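3-hydroxy-3-methylglutaryl-CoA lyase (Acinetobacter baumannii, PDB 6NDS) is a lyase of the HMGL-like family, built on a TIM barrel and binding coenzyme A and a zinc ion. Local coordinates at residues L93-L107 with T134-F146. Sequence-based numbering, arbitrary orientation.
Sequences LKGALRAVEANANEL and TEIVEQLQGKTQF. With COA (coenzyme A), chain B.
Leu-140 inserts its two methyls between the side chains of helix 93-101: CD1 lies 3.7 Å from Ala-96 CB and 3.8 Å from Val-100 CG2, while CD2 touches Leu-97 CD2 at 4.1 Å. One turn earlier, Ile-136 CG1 packs 3.6 Å from Leu-93 CA. Leu-93 turns its branch away from its own amide (chi1 175°), which carries CD2 to Glu-135 CG (3.6 Å) and to Gln-139 NE2, the leucine crossing Gln-139 at about a right angle. Gln-139 NE2 in turn donates a hydrogen bond to Glu-135 OE2. Helices 93-101 and 126-140 are neighbouring outer helices of the TIM barrel; their segments here run the same way, 33° apart, each leading into one of two adjacent parallel strands. There Leu-107 N donates a hydrogen bond to Gln-145 O (2.9 Å), and Leu-107 CB meets the Phe-146 ring obliquely on the sheet face toward the helices. On the opposite face, Gln-145 NE2 donates to Glu-106 OE2 (2.9 Å), approaching on the anti side, tilted from the carboxylate plane. The same oxygen accepts from a water that also reaches Phe-146 O, and pairs with Arg-53 in a salt bridge. Elsewhere on helix 93-101, Arg-98 NH1 makes a weak, bent hydrogen bond to N1A of coenzyme A.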
ATOM      1  N   LEU A  93       5.426   3.556 -35.936  1.00 31.30           N
ATOM      2  CA  LEU A  93       4.887   2.753 -37.032  1.00 28.69           C
ATOM      3  C   LEU A  93       5.656   1.447 -37.212  1.00 30.83           C
ATOM      4  O   LEU A  93       5.050   0.392 -37.439  1.00 31.88           O
ATOM      5  CB  LEU A  93       4.891   3.566 -38.326  1.00 28.62           C
ATOM      6  CG  LEU A  93       4.460   2.805 -39.578  1.00 36.27           C
ATOM      7  CD1 LEU A  93       3.059   2.253 -39.396  1.00 34.57           C
ATOM      8  CD2 LEU A  93       4.536   3.704 -40.801  1.00 40.79           C
ATOM      9  N   LYS A  94       6.988   1.492 -37.110  1.00 30.89           N
ATOM     10  CA  LYS A  94       7.777   0.271 -37.251  1.00 31.60           C
ATOM     11  C   LYS A  94       7.338  -0.788 -36.245  1.00 28.89           C
ATOM     12  O   LYS A  94       7.198  -1.965 -36.597  1.00 31.46           O
ATOM     13  CB  LYS A  94       9.264   0.580 -37.087  1.00 30.07           C
ATOM     14  N   GLY A  95       7.107  -0.380 -34.995  1.00 29.43           N
ATOM     15  CA  GLY A  95       6.645  -1.325 -33.987  1.00 28.50           C
ATOM     16  C   GLY A  95       5.244  -1.840 -34.258  1.00 26.62           C
ATOM     17  O   GLY A  95       4.956  -3.019 -34.041  1.00 28.69           O
ATOM     18  N   ALA A  96       4.355  -0.965 -34.734  1.00 26.42           N
ATOM     19  CA  ALA A  96       3.006  -1.396 -35.095  1.00 26.93           C
ATOM     20  C   ALA A  96       3.040  -2.480 -36.166  1.00 28.47           C
ATOM     21  O   ALA A  96       2.304  -3.474 -36.084  1.00 28.20           O
ATOM     22  CB  ALA A  96       2.187  -0.195 -35.574  1.00 28.26           C
ATOM     23  N   LEU A  97       3.891  -2.308 -37.180  1.00 30.73           N
ATOM     24  CA  LEU A  97       3.959  -3.287 -38.259  1.00 29.29           C
ATOM     25  C   LEU A  97       4.511  -4.617 -37.759  1.00 31.47           C
ATOM     26  O   LEU A  97       4.035  -5.682 -38.171  1.00 31.61           O
ATOM     27  CB  LEU A  97       4.805  -2.739 -39.408  1.00 30.64           C
ATOM     28  CG  LEU A  97       4.129  -1.579 -40.137  1.00 35.12           C
ATOM     29  CD1 LEU A  97       5.047  -0.949 -41.171  1.00 36.20           C
ATOM     30  CD2 LEU A  97       2.835  -2.049 -40.784  1.00 38.24           C
ATOM     31  N   ARG A  98       5.511  -4.568 -36.872  1.00 27.98           N
ATOM     32  CA  ARG A  98       6.022  -5.784 -36.241  1.00 29.41           C
ATOM     33  C   ARG A  98       4.928  -6.485 -35.449  1.00 26.79           C
ATOM     34  O   ARG A  98       4.790  -7.711 -35.515  1.00 26.81           O
ATOM     35  CB  ARG A  98       7.196  -5.457 -35.306  1.00 33.70           C
ATOM     36  CG  ARG A  98       8.513  -5.017 -35.965  1.00 39.92           C
ATOM     37  CD  ARG A  98       9.515  -4.537 -34.896  1.00 42.82           C
ATOM     38  NE  ARG A  98       9.799  -5.571 -33.895  1.00 40.25           N
ATOM     39  CZ  ARG A  98      10.233  -5.336 -32.656  1.00 42.32           C
ATOM     40  NH1 ARG A  98      10.429  -4.094 -32.234  1.00 32.99           N
ATOM     41  NH2 ARG A  98      10.462  -6.350 -31.828  1.00 41.30           N
ATOM     42  N   ALA A  99       4.146  -5.715 -34.687  1.00 25.17           N
ATOM     43  CA  ALA A  99       3.111  -6.305 -33.844  1.00 23.04           C
ATOM     44  C   ALA A  99       2.036  -6.985 -34.680  1.00 23.71           C
ATOM     45  O   ALA A  99       1.546  -8.062 -34.315  1.00 29.15           O
ATOM     46  CB  ALA A  99       2.495  -5.227 -32.944  1.00 24.63           C
ATOM     47  N   VAL A 100       1.644  -6.369 -35.799  1.00 26.34           N
ATOM     48  CA  VAL A 100       0.652  -6.991 -36.672  1.00 31.10           C
ATOM     49  C   VAL A 100       1.204  -8.274 -37.280  1.00 31.88           C
ATOM     50  O   VAL A 100       0.498  -9.287 -37.374  1.00 31.75           O
ATOM     51  CB  VAL A 100       0.189  -5.995 -37.749  1.00 35.83           C
ATOM     52  CG1 VAL A 100      -0.619  -6.710 -38.824  1.00 40.79           C
ATOM     53  CG2 VAL A 100      -0.631  -4.878 -37.109  1.00 34.90           C
ATOM     54  N   GLU A 101       2.476  -8.258 -37.702  1.00 31.18           N
ATOM     55  CA  GLU A 101       3.101  -9.482 -38.202  1.00 37.73           C
ATOM     56  C   GLU A 101       3.110 -10.584 -37.147  1.00 32.44           C
ATOM     57  O   GLU A 101       3.010 -11.769 -37.486  1.00 35.32           O
ATOM     58  CB  GLU A 101       4.529  -9.195 -38.670  1.00 38.86           C
ATOM     59  N   ALA A 102       3.239 -10.222 -35.877  1.00 29.99           N
ATOM     60  CA  ALA A 102       3.209 -11.192 -34.786  1.00 27.96           C
ATOM     61  C   ALA A 102       1.795 -11.495 -34.302  1.00 29.07           C
ATOM     62  O   ALA A 102       1.630 -12.251 -33.336  1.00 27.17           O
ATOM     63  CB  ALA A 102       4.068 -10.691 -33.620  1.00 27.31           C
ATOM     64  N   ASN A 103       0.780 -10.928 -34.953  1.00 25.50           N
ATOM     65  CA  ASN A 103      -0.624 -11.158 -34.614  1.00 29.12           C
ATOM     66  C   ASN A 103      -0.927 -10.773 -33.168  1.00 28.01           C
ATOM     67  O   ASN A 103      -1.652 -11.475 -32.455  1.00 25.68           O
ATOM     68  CB  ASN A 103      -1.048 -12.605 -34.886  1.00 31.92           C
ATOM     69  CG  ASN A 103      -2.553 -12.784 -34.809  1.00 38.54           C
ATOM     70  OD1 ASN A 103      -3.310 -11.872 -35.151  1.00 35.91           O
ATOM     71  ND2 ASN A 103      -2.993 -13.942 -34.327  1.00 38.21           N
ATOM     72  N   ALA A 104      -0.376  -9.649 -32.726  1.00 24.90           N
ATOM     73  CA  ALA A 104      -0.902  -9.044 -31.511  1.00 21.92           C
ATOM     74  C   ALA A 104      -2.382  -8.733 -31.719  1.00 24.12           C
ATOM     75  O   ALA A 104      -2.794  -8.315 -32.807  1.00 25.19           O
ATOM     76  CB  ALA A 104      -0.126  -7.774 -31.165  1.00 21.47           C
ATOM     77  N   ASN A 105      -3.202  -9.004 -30.694  1.00 21.63           N
ATOM     78  CA  ASN A 105      -4.635  -8.758 -30.837  1.00 21.77           C
ATOM     79  C   ASN A 105      -4.967  -7.282 -30.719  1.00 23.33           C
ATOM     80  O   ASN A 105      -6.003  -6.837 -31.232  1.00 28.41           O
ATOM     81  CB  ASN A 105      -5.449  -9.500 -29.774  1.00 22.98           C
ATOM     82  CG  ASN A 105      -5.280 -11.012 -29.823  1.00 27.41           C
ATOM     83  OD1 ASN A 105      -5.250 -11.662 -28.775  1.00 24.30           O
ATOM     84  ND2 ASN A 105      -5.194 -11.584 -31.032  1.00 25.86           N
ATOM     85  N   GLU A 106      -4.132  -6.534 -30.011  1.00 22.25           N
ATOM     86  CA  GLU A 106      -4.373  -5.125 -29.748  1.00 23.76           C
ATOM     87  C   GLU A 106      -3.034  -4.413 -29.657  1.00 23.84           C
ATOM     88  O   GLU A 106      -2.080  -4.935 -29.073  1.00 21.17           O
ATOM     89  CB  GLU A 106      -5.173  -4.948 -28.456  1.00 22.26           C
ATOM     90  CG  GLU A 106      -5.545  -3.516 -28.100  1.00 23.66           C
ATOM     91  CD  GLU A 106      -6.605  -3.473 -26.992  1.00 28.66           C
ATOM     92  OE1 GLU A 106      -6.236  -3.331 -25.803  1.00 28.62           O
ATOM     93  OE2 GLU A 106      -7.807  -3.609 -27.313  1.00 33.31           O
ATOM     94  N   LEU A 107      -2.968  -3.234 -30.262  1.00 22.33           N
ATOM     95  CA  LEU A 107      -1.776  -2.404 -30.241  1.00 23.07           C
ATOM     96  C   LEU A 107      -1.995  -1.273 -29.246  1.00 22.12           C
ATOM     97  O   LEU A 107      -2.923  -0.473 -29.411  1.00 24.36           O
ATOM     98  CB  LEU A 107      -1.483  -1.852 -31.637  1.00 22.05           C
ATOM     99  CG  LEU A 107      -0.676  -2.745 -32.588  1.00 24.37           C
ATOM    100  CD1 LEU A 107      -1.232  -4.145 -32.718  1.00 31.54           C
ATOM    101  CD2 LEU A 107      -0.583  -2.062 -33.957  1.00 25.60           C
ATOM    102  N   THR A 134      -0.949   8.704 -36.258  1.00 28.58           N
ATOM    103  CA  THR A 134      -1.820   8.970 -37.398  1.00 29.35           C
ATOM    104  C   THR A 134      -1.507   8.042 -38.567  1.00 37.15           C
ATOM    105  O   THR A 134      -2.420   7.521 -39.220  1.00 37.01           O
ATOM    106  CB  THR A 134      -1.689  10.436 -37.820  1.00 38.07           C
ATOM    107  OG1 THR A 134      -1.992  11.273 -36.692  1.00 39.58           O
ATOM    108  CG2 THR A 134      -2.651  10.750 -38.934  1.00 37.79           C
ATOM    109  N   GLU A 135      -0.223   7.809 -38.840  1.00 34.44           N
ATOM    110  CA  GLU A 135       0.133   6.884 -39.910  1.00 33.93           C
ATOM    111  C   GLU A 135      -0.234   5.449 -39.540  1.00 31.32           C
ATOM    112  O   GLU A 135      -0.667   4.671 -40.399  1.00 35.35           O
ATOM    113  CB  GLU A 135       1.624   7.001 -40.231  1.00 38.30           C
ATOM    114  CG  GLU A 135       2.069   6.201 -41.446  1.00 48.60           C
ATOM    115  CD  GLU A 135       1.717   6.870 -42.762  1.00 60.86           C
ATOM    116  OE1 GLU A 135       1.570   8.114 -42.784  1.00 65.04           O
ATOM    117  OE2 GLU A 135       1.596   6.151 -43.777  1.00 64.40           O
ATOM    118  N   ILE A 136      -0.082   5.084 -38.265  1.00 29.65           N
ATOM    119  CA  ILE A 136      -0.458   3.740 -37.826  1.00 30.27           C
ATOM    120  C   ILE A 136      -1.938   3.491 -38.080  1.00 35.86           C
ATOM    121  O   ILE A 136      -2.328   2.447 -38.617  1.00 34.17           O
ATOM    122  CB  ILE A 136      -0.107   3.545 -36.344  1.00 28.88           C
ATOM    123  CG1 ILE A 136       1.404   3.418 -36.179  1.00 29.54           C
ATOM    124  CG2 ILE A 136      -0.840   2.337 -35.779  1.00 28.99           C
ATOM    125  CD1 ILE A 136       1.859   3.695 -34.758  1.00 30.00           C
ATOM    126  N   VAL A 137      -2.784   4.443 -37.681  1.00 34.00           N
ATOM    127  CA  VAL A 137      -4.221   4.311 -37.889  1.00 35.42           C
ATOM    128  C   VAL A 137      -4.549   4.280 -39.376  1.00 41.38           C
ATOM    129  O   VAL A 137      -5.383   3.486 -39.825  1.00 40.55           O
ATOM    130  CB  VAL A 137      -4.957   5.451 -37.156  1.00 37.96           C
ATOM    131  CG1 VAL A 137      -6.405   5.530 -37.596  1.00 42.96           C
ATOM    132  CG2 VAL A 137      -4.871   5.250 -35.643  1.00 35.22           C
ATOM    133  N   GLU A 138      -3.888   5.126 -40.168  1.00 39.40           N
ATOM    134  CA  GLU A 138      -4.182   5.173 -41.598  1.00 38.63           C
ATOM    135  C   GLU A 138      -3.881   3.839 -42.271  1.00 38.74           C
ATOM    136  O   GLU A 138      -4.623   3.402 -43.157  1.00 48.65           O
ATOM    137  CB  GLU A 138      -3.392   6.303 -42.261  1.00 37.99           C
ATOM    138  N   GLN A 139      -2.817   3.162 -41.845  1.00 37.84           N
ATOM    139  CA  GLN A 139      -2.419   1.920 -42.496  1.00 41.31           C
ATOM    140  C   GLN A 139      -3.098   0.687 -41.917  1.00 40.20           C
ATOM    141  O   GLN A 139      -3.362  -0.264 -42.659  1.00 42.38           O
ATOM    142  CB  GLN A 139      -0.902   1.735 -42.408  1.00 36.24           C
ATOM    143  CG  GLN A 139      -0.100   2.812 -43.128  1.00 41.27           C
ATOM    144  CD  GLN A 139       1.366   2.438 -43.293  1.00 50.24           C
ATOM    145  OE1 GLN A 139       1.755   1.288 -43.080  1.00 51.34           O
ATOM    146  NE2 GLN A 139       2.188   3.412 -43.679  1.00 55.80           N
ATOM    147  N   LEU A 140      -3.390   0.673 -40.617  1.00 36.91           N
ATOM    148  CA  LEU A 140      -3.791  -0.555 -39.945  1.00 37.37           C
ATOM    149  C   LEU A 140      -5.206  -0.545 -39.387  1.00 40.66           C
ATOM    150  O   LEU A 140      -5.629  -1.562 -38.826  1.00 43.66           O
ATOM    151  CB  LEU A 140      -2.812  -0.872 -38.807  1.00 32.84           C
ATOM    152  CG  LEU A 140      -1.349  -0.997 -39.226  1.00 34.42           C
ATOM    153  CD1 LEU A 140      -0.474  -1.212 -38.007  1.00 34.23           C
ATOM    154  CD2 LEU A 140      -1.189  -2.138 -40.217  1.00 39.30           C
ATOM    155  N   GLN A 141      -5.943   0.557 -39.502  1.00 45.15           N
ATOM    156  CA  GLN A 141      -7.327   0.559 -39.046  1.00 49.68           C
ATOM    157  C   GLN A 141      -8.116  -0.501 -39.803  1.00 50.61           C
ATOM    158  O   GLN A 141      -7.970  -0.657 -41.018  1.00 51.39           O
ATOM    159  CB  GLN A 141      -7.965   1.934 -39.245  1.00 52.83           C
ATOM    160  N   GLY A 142      -8.939  -1.250 -39.075  1.00 51.08           N
ATOM    161  CA  GLY A 142      -9.652  -2.365 -39.663  1.00 51.35           C
ATOM    162  C   GLY A 142      -8.850  -3.641 -39.779  1.00 53.91           C
ATOM    163  O   GLY A 142      -9.423  -4.682 -40.116  1.00 59.91           O
ATOM    164  N   LYS A 143      -7.543  -3.596 -39.521  1.00 39.34           N
ATOM    165  CA  LYS A 143      -6.710  -4.787 -39.479  1.00 42.53           C
ATOM    166  C   LYS A 143      -6.315  -5.179 -38.065  1.00 40.47           C
ATOM    167  O   LYS A 143      -5.772  -6.272 -37.872  1.00 43.89           O
ATOM    168  CB  LYS A 143      -5.441  -4.582 -40.322  1.00 46.48           C
ATOM    169  N   THR A 144      -6.575  -4.325 -37.082  1.00 37.84           N
ATOM    170  CA  THR A 144      -6.261  -4.596 -35.685  1.00 36.59           C
ATOM    171  C   THR A 144      -7.074  -3.620 -34.843  1.00 34.56           C
ATOM    172  O   THR A 144      -7.885  -2.853 -35.371  1.00 38.04           O
ATOM    173  CB  THR A 144      -4.758  -4.474 -35.419  1.00 36.38           C
ATOM    174  OG1 THR A 144      -4.458  -4.968 -34.108  1.00 35.14           O
ATOM    175  CG2 THR A 144      -4.310  -3.021 -35.531  1.00 36.33           C
ATOM    176  N   GLN A 145      -6.871  -3.657 -33.529  1.00 31.44           N
ATOM    177  CA  GLN A 145      -7.532  -2.711 -32.642  1.00 30.05           C
ATOM    178  C   GLN A 145      -6.494  -2.011 -31.777  1.00 27.59           C
ATOM    179  O   GLN A 145      -5.364  -2.479 -31.625  1.00 25.36           O
ATOM    180  CB  GLN A 145      -8.605  -3.381 -31.783  1.00 38.05           C
ATOM    181  CG  GLN A 145      -8.122  -4.467 -30.864  1.00 36.58           C
ATOM    182  CD  GLN A 145      -9.282  -5.278 -30.323  1.00 48.80           C
ATOM    183  OE1 GLN A 145     -10.099  -5.786 -31.087  1.00 59.08           O
ATOM    184  NE2 GLN A 145      -9.376  -5.381 -29.002  1.00 35.77           N
ATOM    185  N   PHE A 146      -6.886  -0.857 -31.234  1.00 25.00           N
ATOM    186  CA  PHE A 146      -5.948   0.098 -30.665  1.00 23.30           C
ATOM    187  C   PHE A 146      -6.364   0.500 -29.262  1.00 22.68           C
ATOM    188  O   PHE A 146      -7.554   0.527 -28.926  1.00 25.82           O
ATOM    189  CB  PHE A 146      -5.841   1.386 -31.506  1.00 26.58           C
ATOM    190  CG  PHE A 146      -5.420   1.156 -32.932  1.00 29.40           C
ATOM    191  CD1 PHE A 146      -4.131   0.748 -33.229  1.00 29.80           C
ATOM    192  CD2 PHE A 146      -6.303   1.380 -33.972  1.00 33.73           C
ATOM    193  CE1 PHE A 146      -3.737   0.547 -34.538  1.00 33.69           C
ATOM    194  CE2 PHE A 146      -5.912   1.183 -35.290  1.00 36.75           C
ATOM    195  CZ  PHE A 146      -4.624   0.766 -35.567  1.00 33.86           C
TER
HETATM  196  N1A COA B 501      11.238  -1.616 -32.926  0.86 26.43           N
HETATM  197  C2A COA B 501      12.462  -2.003 -33.313  0.86 29.45           C
HETATM  198  N3A COA B 501      13.400  -1.313 -33.962  0.86 32.50           N
HETATM  199  C4A COA B 501      12.976  -0.065 -34.216  0.86 28.26           C
HETATM  200  C5A COA B 501      11.758   0.483 -33.876  0.86 27.42           C
HETATM  201  C6A COA B 501      10.847  -0.344 -33.193  0.86 27.02           C
HETATM  202  N6A COA B 501       9.635   0.051 -32.815  0.86 23.60           N
HETATM  203  N7A COA B 501      11.684   1.800 -34.311  0.86 26.49           N
HETATM  204  C8A COA B 501      12.841   2.022 -34.893  0.86 31.64           C
HETATM  205  N9A COA B 501      13.667   0.925 -34.865  0.86 32.01           N
HETATM  206  C1B COA B 501      15.010   0.798 -35.438  0.86 35.65           C
HETATM  207  C2B COA B 501      15.087   1.101 -36.933  0.86 39.81           C
HETATM  208  O2B COA B 501      14.665   0.049 -37.774  0.86 50.30           O
HETATM  209  C3B COA B 501      16.569   1.448 -37.052  0.86 49.90           C
HETATM  210  O3B COA B 501      17.369   0.279 -36.907  0.86 67.76           O
HETATM  211  P3B COA B 501      18.852   0.530 -37.506  0.86 75.29           P
HETATM  212  O7A COA B 501      19.684   1.205 -36.431  0.86 73.36           O
HETATM  213  O8A COA B 501      18.661   1.420 -38.720  0.86 72.73           O
HETATM  214  O9A COA B 501      19.394  -0.836 -37.882  0.86 80.87           O
HETATM  215  C4B COA B 501      16.682   2.372 -35.852  0.86 47.34           C
HETATM  216  O4B COA B 501      15.885   1.719 -34.825  0.86 39.76           O
HETATM  217  C5B COA B 501      16.074   3.720 -36.134  0.86 49.22           C
HETATM  218  O5B COA B 501      16.238   4.567 -34.987  0.86 51.14           O
HETATM  219  P1A COA B 501      15.268   5.833 -34.884  0.86 48.40           P
HETATM  220  O1A COA B 501      14.072   5.637 -35.754  0.86 39.29           O
HETATM  221  O2A COA B 501      16.066   7.091 -34.987  0.86 57.64           O
HETATM  222  O3A COA B 501      14.795   5.626 -33.370  0.86 42.39           O
HETATM  223  P2A COA B 501      15.553   5.821 -31.978  0.86 39.92           P
HETATM  224  O4A COA B 501      15.666   7.284 -31.703  0.86 41.28           O
HETATM  225  O5A COA B 501      16.787   4.981 -31.937  0.86 46.03           O
HETATM  226  O6A COA B 501      14.478   5.148 -30.994  0.86 38.34           O
HETATM  227  CBP COA B 501      12.256   4.537 -30.369  0.86 22.36           C
HETATM  228  CCP COA B 501      13.112   5.633 -30.993  0.86 27.56           C
HETATM  229  CDP COA B 501      10.824   5.039 -30.157  0.86 25.00           C
HETATM  230  CEP COA B 501      12.228   3.328 -31.311  0.86 26.15           C
HETATM  231  CAP COA B 501      12.897   4.156 -29.032  0.86 21.79           C
HETATM  232  OAP COA B 501      13.110   5.336 -28.270  0.86 24.96           O
HETATM  233  C9P COA B 501      12.059   3.189 -28.213  0.86 28.34           C
HETATM  234  O9P COA B 501      11.944   2.017 -28.556  0.86 31.46           O
HETATM  235  N8P COA B 501      11.489   3.679 -27.123  0.86 25.84           N
HETATM  236  C7P COA B 501      10.558   2.917 -26.301  0.86 30.27           C
HETATM  237  C6P COA B 501      11.153   2.592 -24.955  0.86 30.67           C
HETATM  238  C5P COA B 501      10.143   1.942 -24.035  0.86 33.24           C
HETATM  239  O5P COA B 501       9.473   0.983 -24.413  0.86 26.15           O
HETATM  240  N4P COA B 501      10.034   2.459 -22.805  0.86 37.62           N
HETATM  241  C3P COA B 501       9.249   1.862 -21.734  0.86 43.70           C
HETATM  242  C2P COA B 501       7.789   1.729 -22.095  0.86 55.26           C
HETATM  243  S1P COA B 501       7.081   3.303 -22.644  0.86 63.32           S
HETATM  244  O   HOH W   1      -9.294  -1.705 -28.542  1.00 33.54           O